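Local coordinates for regulatory protein E2 (Bovine papillomavirus type 1, PDB 2JEX), which helps initiate viral DNA replication by binding E1 and improving its DNA binding, and regulates viral transcription; this chain is its N-terminal transactivation domain, at residues Asp24-His29 with Glu90-Leu95; Ser83-Gly88 with Asp143-Ala148. The protein carries 1 engineered substitution. All blocks are in the same frame, centred on the assembly; numbering follows the deposited sequence.

Interaction 1. Residues Asp24-His29 with Glu90-Leu95; sequences DKLQDH and EPWSLL
Trp92 N donates to Asp24 O across 2.7 Å, and the N-H...O angle of 165° makes this bond nearly straight. The donor stands well above the carbonyl plane, and a CA-H...O contact from Pro91 CA reaches the same Asp24 O at 3.3 Å. Proline has no N-H to offer, yet its alpha hydrogen helps to fit the extended chain against the turn before the helix. His29, five residues after Asp24, reaches back to this chain. With CG anti to the carbonyl carbon (chi1 -56°), its ring turns NE2 to the carbonyl of Trp92, which lies at the ring edge in plane; the donated bond is bent, and its length is uncertain because Trp92 O sits too close to a neighbour. One imidazole face receives Ser93 O, offset toward the rim, while the Leu94 side chain crosses that of His29 at about a right angle and brings CD2 to within 3.6 Å of His29 ND1. Histidine suits the place because its flat ring packs with Leu94 while NE2 can, as far as the model allows, donate to a carbonyl in a buried setting. Leu26 sets one methyl, CD1, over a face of the Trp92 indole, and its CB is 4.1 Å from Trp92 CD1. A water accepts from Leu26 N and donates to Glu90 O at 2.7 Å, serving the Leu26 amide and a loop carbonyl together. Beyond the segments, Lys112 makes a cation-pi contact with Trp92 and a salt bridge with Glu90, and Tyr138 meets the indole edge-to-face. The arrangement ties the start of helix 26-48 to the linker leading to the beta-sheet, where the helical and beta parts of the E2 transactivation fold join.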
ATOM      1  N   ASP A  24      10.273  -0.850  13.636  1.00 68.47           N
ATOM      2  CA  ASP A  24      10.677  -1.512  12.408  1.00 68.18           C
ATOM      3  C   ASP A  24      10.453  -3.022  12.540  1.00 67.90           C
ATOM      4  O   ASP A  24      10.906  -3.809  11.713  1.00 67.50           O
ATOM      5  CB  ASP A  24      12.134  -1.159  12.063  1.00 68.29           C
ATOM      6  CG  ASP A  24      12.359   0.349  11.943  1.00 68.50           C
ATOM      7  OD1 ASP A  24      11.577   1.033  11.228  1.00 67.56           O
ATOM      8  OD2 ASP A  24      13.323   0.857  12.569  1.00 72.39           O
ATOM      9  N   LYS A  25       9.730  -3.413  13.585  1.00 68.40           N
ATOM     10  CA  LYS A  25       9.357  -4.816  13.785  1.00 68.90           C
ATOM     11  C   LYS A  25       7.924  -5.097  13.329  1.00 68.35           C
ATOM     12  O   LYS A  25       6.996  -4.378  13.698  1.00 68.47           O
ATOM     13  CB  LYS A  25       9.579  -5.250  15.243  1.00 68.81           C
ATOM     14  CG  LYS A  25       8.934  -6.590  15.620  1.00 70.78           C
ATOM     15  CD  LYS A  25       9.475  -7.771  14.802  1.00 71.18           C
ATOM     16  CE  LYS A  25       8.555  -8.982  14.898  1.00 67.65           C
ATOM     17  NZ  LYS A  25       8.637  -9.618  16.255  1.00 73.86           N
ATOM     18  N   LEU A  26       7.772  -6.153  12.529  1.00 68.23           N
ATOM     19  CA  LEU A  26       6.488  -6.577  11.976  1.00 68.32           C
ATOM     20  C   LEU A  26       5.387  -6.812  13.030  1.00 68.36           C
ATOM     21  O   LEU A  26       4.222  -6.507  12.788  1.00 68.25           O
ATOM     22  CB  LEU A  26       6.676  -7.826  11.094  1.00 68.34           C
ATOM     23  CG  LEU A  26       5.502  -8.403  10.271  1.00 69.28           C
ATOM     24  CD1 LEU A  26       4.673  -7.331   9.521  1.00 67.60           C
ATOM     25  CD2 LEU A  26       6.008  -9.459   9.293  1.00 67.76           C
ATOM     26  N   GLN A  27       5.771  -7.337  14.188  1.00 68.43           N
ATOM     27  CA  GLN A  27       4.834  -7.660  15.258  1.00 69.46           C
ATOM     28  C   GLN A  27       4.153  -6.431  15.857  1.00 68.99           C
ATOM     29  O   GLN A  27       2.980  -6.480  16.203  1.00 68.90           O
ATOM     30  CB  GLN A  27       5.525  -8.475  16.354  1.00 69.34           C
ATOM     31  CG  GLN A  27       4.571  -9.133  17.341  1.00 73.54           C
ATOM     32  CD  GLN A  27       3.490  -9.956  16.659  1.00 82.63           C
ATOM     33  OE1 GLN A  27       2.302  -9.787  16.935  1.00 82.70           O
ATOM     34  NE2 GLN A  27       3.900 -10.850  15.757  1.00 88.01           N
ATOM     35  N   ASP A  28       4.889  -5.333  15.972  1.00 69.12           N
ATOM     36  CA  ASP A  28       4.301  -4.072  16.403  1.00 68.99           C
ATOM     37  C   ASP A  28       3.242  -3.558  15.424  1.00 68.76           C
ATOM     38  O   ASP A  28       2.276  -2.911  15.833  1.00 68.89           O
ATOM     39  CB  ASP A  28       5.391  -3.022  16.602  1.00 69.23           C
ATOM     40  CG  ASP A  28       6.235  -3.291  17.825  1.00 69.34           C
ATOM     41  OD1 ASP A  28       7.478  -3.309  17.696  1.00 72.79           O
ATOM     42  OD2 ASP A  28       5.658  -3.491  18.916  1.00 71.20           O
ATOM     43  N   HIS A  29       3.423  -3.853  14.140  1.00 67.75           N
ATOM     44  CA  HIS A  29       2.483  -3.422  13.110  1.00 67.87           C
ATOM     45  C   HIS A  29       1.250  -4.321  13.052  1.00 68.28           C
ATOM     46  O   HIS A  29       0.145  -3.849  12.830  1.00 69.09           O
ATOM     47  CB  HIS A  29       3.190  -3.323  11.755  1.00 67.23           C
ATOM     48  CG  HIS A  29       4.379  -2.413  11.778  1.00 67.12           C
ATOM     49  ND1 HIS A  29       4.353  -1.176  12.384  1.00 64.23           N
ATOM     50  CD2 HIS A  29       5.634  -2.569  11.294  1.00 65.64           C
ATOM     51  CE1 HIS A  29       5.537  -0.606  12.269  1.00 65.61           C
ATOM     52  NE2 HIS A  29       6.332  -1.427  11.606  1.00 67.69           N
ATOM     53  N   GLU A  90      12.654  -9.408   8.290  1.00 74.43           N
ATOM     54  CA  GLU A  90      13.072  -8.122   7.729  1.00 74.19           C
ATOM     55  C   GLU A  90      12.564  -6.925   8.546  1.00 73.64           C
ATOM     56  O   GLU A  90      11.606  -7.062   9.309  1.00 74.02           O
ATOM     57  CB  GLU A  90      12.562  -8.008   6.284  1.00 74.21           C
ATOM     58  CG  GLU A  90      12.974  -9.158   5.367  1.00 73.83           C
ATOM     59  CD  GLU A  90      12.418  -9.025   3.959  1.00 74.71           C
ATOM     60  OE1 GLU A  90      12.525 -10.006   3.183  1.00 77.10           O
ATOM     61  OE2 GLU A  90      11.877  -7.943   3.623  1.00 76.70           O
ATOM     62  N   PRO A  91      13.204  -5.749   8.395  1.00 73.21           N
ATOM     63  CA  PRO A  91      12.668  -4.558   9.053  1.00 72.95           C
ATOM     64  C   PRO A  91      11.449  -4.011   8.309  1.00 72.65           C
ATOM     65  O   PRO A  91      11.473  -3.895   7.086  1.00 73.32           O
ATOM     66  CB  PRO A  91      13.827  -3.552   8.985  1.00 72.94           C
ATOM     67  CG  PRO A  91      14.991  -4.286   8.374  1.00 73.13           C
ATOM     68  CD  PRO A  91      14.429  -5.446   7.635  1.00 73.05           C
ATOM     69  N   TRP A  92      10.396  -3.692   9.053  1.00 71.83           N
ATOM     70  CA  TRP A  92       9.163  -3.151   8.494  1.00 70.99           C
ATOM     71  C   TRP A  92       8.781  -1.915   9.272  1.00 70.10           C
ATOM     72  O   TRP A  92       8.600  -1.972  10.482  1.00 70.17           O
ATOM     73  CB  TRP A  92       8.024  -4.174   8.582  1.00 71.08           C
ATOM     74  CG  TRP A  92       8.193  -5.326   7.657  1.00 71.73           C
ATOM     75  CD1 TRP A  92       8.845  -6.502   7.916  1.00 72.16           C
ATOM     76  CD2 TRP A  92       7.715  -5.420   6.314  1.00 73.45           C
ATOM     77  NE1 TRP A  92       8.799  -7.321   6.817  1.00 70.80           N
ATOM     78  CE2 TRP A  92       8.117  -6.680   5.815  1.00 75.25           C
ATOM     79  CE3 TRP A  92       6.989  -4.557   5.476  1.00 74.12           C
ATOM     80  CZ2 TRP A  92       7.813  -7.104   4.514  1.00 75.90           C
ATOM     81  CZ3 TRP A  92       6.686  -4.980   4.179  1.00 72.74           C
ATOM     82  CH2 TRP A  92       7.098  -6.243   3.715  1.00 74.26           C
ATOM     83  N   SER A  93       8.650  -0.795   8.580  1.00 69.54           N
ATOM     84  CA  SER A  93       8.218   0.432   9.227  1.00 68.93           C
ATOM     85  C   SER A  93       6.691   0.586   9.188  1.00 68.97           C
ATOM     86  O   SER A  93       5.963  -0.251   8.623  1.00 67.98           O
ATOM     87  CB  SER A  93       8.892   1.633   8.573  1.00 68.62           C
ATOM     88  OG  SER A  93       8.404   1.789   7.259  1.00 68.33           O
ATOM     89  N   LEU A  94       6.218   1.660   9.812  1.00 69.21           N
ATOM     90  CA  LEU A  94       4.815   2.033   9.751  1.00 69.76           C
ATOM     91  C   LEU A  94       4.361   2.241   8.304  1.00 69.62           C
ATOM     92  O   LEU A  94       3.336   1.705   7.893  1.00 70.53           O
ATOM     93  CB  LEU A  94       4.564   3.289  10.593  1.00 70.11           C
ATOM     94  CG  LEU A  94       4.601   3.103  12.116  1.00 70.22           C
ATOM     95  CD1 LEU A  94       4.611   4.453  12.799  1.00 72.03           C
ATOM     96  CD2 LEU A  94       3.423   2.272  12.600  1.00 72.64           C
ATOM     97  N   LEU A  95       5.144   2.979   7.527  1.00 69.38           N
ATOM     98  CA  LEU A  95       4.783   3.261   6.142  1.00 69.50           C
ATOM     99  C   LEU A  95       4.812   2.037   5.226  1.00 69.09           C
ATOM    100  O   LEU A  95       3.976   1.931   4.322  1.00 69.41           O
ATOM    101  CB  LEU A  95       5.642   4.387   5.573  1.00 69.72           C
ATOM    102  CG  LEU A  95       5.255   5.780   6.090  1.00 71.82           C
ATOM    103  CD1 LEU A  95       6.193   6.824   5.533  1.00 64.15           C
ATOM    104  CD2 LEU A  95       3.791   6.131   5.772  1.00 75.17           C
TER
HETATM  105  O   HOH W   1      10.031  -7.542  11.472  1.00 62.47           O

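Interaction 2. Residues Ser83-Gly88 with Asp143-Ala148; sequences SKTEFG and DGWQLA
Phe87 points the far end of its ring at the backbone of the strand, so that CE1, CZ and CE2 make the contact. Trp145 O lies at the ring edge, near its plane, 3.4 Å from Phe87 CE1. Phe87 CZ comes 3.4 Å from Leu147 N, and Phe87 CE2 packs against Leu147 CB at 3.7 Å. Having CG anti to the carbonyl carbon (chi1 -51°) sends the ring across to the strand, and the CG of neighbouring Glu86 lies over the centre of one face. The slightly positive C-H edge of a phenyl ring suits a carbonyl oxygen such as Trp145 O, while its carbons pack on Leu147 CB. Thr85 crosses the Trp145 side chain at a slant: its CG2 methyl reaches Trp145 CD1 at 4.2 Å, while the rest of the indole leads away toward helix 62-83, where NE1 bonds to Glu81. The threonine hydroxyl serves its own loop. Thr85 OG1 accepts from Phe87 N at 3.1 Å, an ST turn that ties down the backbone carrying the phenyl group, and also pairs with Leu82 O. Tyr138, on the adjoining strand 128-140, meets Phe87 edge-to-face. Here the turn following a long helix is packed through an aromatic residue onto a strand of the antiparallel sheet, part of the helix-to-sheet junction of the E2 transactivation domain.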
ATOM      1  N   SER A  83       4.617 -12.689   8.700  1.00 70.02           N
ATOM      2  CA  SER A  83       5.530 -12.978   9.803  1.00 70.49           C
ATOM      3  C   SER A  83       5.894 -14.452   9.888  1.00 70.91           C
ATOM      4  O   SER A  83       6.957 -14.808  10.406  1.00 71.31           O
ATOM      5  CB  SER A  83       4.928 -12.521  11.122  1.00 69.33           C
ATOM      6  OG  SER A  83       3.699 -13.182  11.348  1.00 72.62           O
ATOM      7  N   LYS A  84       5.009 -15.300   9.371  1.00 71.64           N
ATOM      8  CA  LYS A  84       5.239 -16.744   9.328  1.00 72.52           C
ATOM      9  C   LYS A  84       6.067 -17.169   8.103  1.00 72.78           C
ATOM     10  O   LYS A  84       6.249 -18.360   7.858  1.00 73.50           O
ATOM     11  CB  LYS A  84       3.906 -17.506   9.368  1.00 72.40           C
ATOM     12  CG  LYS A  84       2.991 -17.180  10.556  1.00 73.63           C
ATOM     13  CD  LYS A  84       3.707 -17.313  11.905  1.00 75.34           C
ATOM     14  CE  LYS A  84       2.739 -17.590  13.051  1.00 74.44           C
ATOM     15  NZ  LYS A  84       2.799 -19.025  13.491  1.00 78.16           N
ATOM     16  N   THR A  85       6.562 -16.196   7.339  1.00 72.85           N
ATOM     17  CA  THR A  85       7.403 -16.469   6.169  1.00 72.99           C
ATOM     18  C   THR A  85       8.845 -16.003   6.397  1.00 72.79           C
ATOM     19  O   THR A  85       9.173 -15.420   7.435  1.00 72.83           O
ATOM     20  CB  THR A  85       6.867 -15.787   4.873  1.00 73.28           C
ATOM     21  OG1 THR A  85       7.147 -14.383   4.911  1.00 72.81           O
ATOM     22  CG2 THR A  85       5.366 -15.999   4.698  1.00 73.85           C
ATOM     23  N   GLU A  86       9.696 -16.261   5.410  1.00 72.65           N
ATOM     24  CA  GLU A  86      11.085 -15.800   5.420  1.00 72.57           C
ATOM     25  C   GLU A  86      11.186 -14.273   5.498  1.00 72.38           C
ATOM     26  O   GLU A  86      12.215 -13.732   5.908  1.00 72.41           O
ATOM     27  CB  GLU A  86      11.814 -16.316   4.178  1.00 72.26           C
ATOM     28  CG  GLU A  86      11.109 -15.988   2.864  1.00 72.98           C
ATOM     29  CD  GLU A  86      11.815 -16.551   1.644  1.00 73.50           C
ATOM     30  OE1 GLU A  86      13.067 -16.550   1.604  1.00 70.79           O
ATOM     31  OE2 GLU A  86      11.105 -16.986   0.712  1.00 79.58           O
ATOM     32  N   PHE A  87      10.105 -13.590   5.122  1.00 72.22           N
ATOM     33  CA  PHE A  87      10.101 -12.134   5.027  1.00 71.92           C
ATOM     34  C   PHE A  87       9.809 -11.445   6.352  1.00 72.53           C
ATOM     35  O   PHE A  87      10.075 -10.247   6.501  1.00 72.69           O
ATOM     36  CB  PHE A  87       9.122 -11.667   3.952  1.00 70.92           C
ATOM     37  CG  PHE A  87       9.309 -12.353   2.626  1.00 69.96           C
ATOM     38  CD1 PHE A  87       8.300 -13.150   2.094  1.00 66.95           C
ATOM     39  CD2 PHE A  87      10.499 -12.211   1.913  1.00 62.93           C
ATOM     40  CE1 PHE A  87       8.468 -13.784   0.873  1.00 67.66           C
ATOM     41  CE2 PHE A  87      10.670 -12.841   0.703  1.00 63.96           C
ATOM     42  CZ  PHE A  87       9.657 -13.629   0.178  1.00 66.03           C
ATOM     43  N   GLY A  88       9.274 -12.206   7.306  1.00 72.92           N
ATOM     44  CA  GLY A  88       8.889 -11.676   8.616  1.00 73.63           C
ATOM     45  C   GLY A  88      10.037 -11.094   9.424  1.00 74.23           C
ATOM     46  O   GLY A  88       9.829 -10.170  10.217  1.00 74.41           O
ATOM     47  N   ASP A 143       0.858 -20.029  -3.578  1.00 83.65           N
ATOM     48  CA  ASP A 143       2.057 -20.564  -2.933  1.00 83.08           C
ATOM     49  C   ASP A 143       2.625 -19.510  -1.965  1.00 82.51           C
ATOM     50  O   ASP A 143       3.748 -19.014  -2.152  1.00 82.21           O
ATOM     51  CB  ASP A 143       3.113 -20.937  -3.986  1.00 83.09           C
ATOM     52  CG  ASP A 143       2.499 -21.374  -5.308  1.00 82.87           C
ATOM     53  OD1 ASP A 143       2.688 -20.655  -6.313  1.00 82.58           O
ATOM     54  OD2 ASP A 143       1.821 -22.424  -5.338  1.00 82.64           O
ATOM     55  N   GLY A 144       1.825 -19.165  -0.951  1.00 81.58           N
ATOM     56  CA  GLY A 144       2.186 -18.172   0.071  1.00 80.19           C
ATOM     57  C   GLY A 144       2.666 -16.825  -0.449  1.00 79.12           C
ATOM     58  O   GLY A 144       2.435 -16.469  -1.610  1.00 79.33           O
ATOM     59  N   TRP A 145       3.349 -16.081   0.417  1.00 77.69           N
ATOM     60  CA  TRP A 145       3.934 -14.791   0.048  1.00 76.50           C
ATOM     61  C   TRP A 145       5.278 -14.956  -0.668  1.00 76.00           C
ATOM     62  O   TRP A 145       6.046 -15.874  -0.363  1.00 75.45           O
ATOM     63  CB  TRP A 145       4.071 -13.896   1.283  1.00 75.63           C
ATOM     64  CG  TRP A 145       2.746 -13.563   1.885  1.00 74.97           C
ATOM     65  CD1 TRP A 145       2.041 -14.311   2.787  1.00 71.83           C
ATOM     66  CD2 TRP A 145       1.945 -12.403   1.610  1.00 74.18           C
ATOM     67  NE1 TRP A 145       0.856 -13.687   3.095  1.00 71.47           N
ATOM     68  CE2 TRP A 145       0.772 -12.514   2.389  1.00 72.73           C
ATOM     69  CE3 TRP A 145       2.108 -11.278   0.787  1.00 70.71           C
ATOM     70  CZ2 TRP A 145      -0.234 -11.540   2.371  1.00 73.55           C
ATOM     71  CZ3 TRP A 145       1.104 -10.313   0.765  1.00 71.88           C
ATOM     72  CH2 TRP A 145      -0.049 -10.452   1.552  1.00 74.19           C
ATOM     73  N   GLN A 146       5.549 -14.062  -1.619  1.00 75.67           N
ATOM     74  CA  GLN A 146       6.784 -14.113  -2.410  1.00 75.47           C
ATOM     75  C   GLN A 146       7.314 -12.729  -2.776  1.00 74.94           C
ATOM     76  O   GLN A 146       6.544 -11.785  -2.964  1.00 75.17           O
ATOM     77  CB  GLN A 146       6.586 -14.949  -3.680  1.00 75.60           C
ATOM     78  CG  GLN A 146       5.563 -14.379  -4.656  1.00 77.07           C
ATOM     79  CD  GLN A 146       5.635 -15.018  -6.028  1.00 80.42           C
ATOM     80  OE1 GLN A 146       5.775 -16.239  -6.157  1.00 82.75           O
ATOM     81  NE2 GLN A 146       5.528 -14.195  -7.066  1.00 79.77           N
ATOM     82  N   LEU A 147       8.636 -12.621  -2.877  1.00 74.33           N
ATOM     83  CA  LEU A 147       9.281 -11.360  -3.227  1.00 73.71           C
ATOM     84  C   LEU A 147       9.306 -11.169  -4.735  1.00 73.13           C
ATOM     85  O   LEU A 147       9.659 -12.078  -5.479  1.00 72.93           O
ATOM     86  CB  LEU A 147      10.697 -11.279  -2.643  1.00 73.49           C
ATOM     87  CG  LEU A 147      11.585 -10.076  -2.995  1.00 74.27           C
ATOM     88  CD1 LEU A 147      10.986  -8.737  -2.557  1.00 76.96           C
ATOM     89  CD2 LEU A 147      12.982 -10.263  -2.406  1.00 72.72           C
ATOM     90  N   ALA A 148       8.903  -9.979  -5.166  1.00 72.58           N
ATOM     91  CA  ALA A 148       8.950  -9.588  -6.564  1.00 72.37           C
ATOM     92  C   ALA A 148       9.649  -8.238  -6.679  1.00 72.32           C
ATOM     93  O   ALA A 148       9.639  -7.443  -5.743  1.00 71.46           O
ATOM     94  CB  ALA A 148       7.547  -9.526  -7.149  1.00 72.10           C
TER

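Overall arrangement
The centres of the two interactions lie about 14 Å apart, and their segments alternate along the chain in the order 24-29, 83-88, 90-95, 143-148. The chain between helix 62-83 and helix 99-103 supplies one partner to each: its earlier part meets strand 145-152 in interaction 2, and its later part meets the beginning of helix 26-48 in interaction 1. They touch directly, through a probable hydrogen bond from Trp92 NE1 to Phe87 O and through Leu26 packing on Ser83 and Gly88. Tyr138 meets Trp92 and Phe87, both edge-to-face. Helices, linker and antiparallel sheet therefore meet in one continuous junction, joining the helical and beta parts of the transactivation domain.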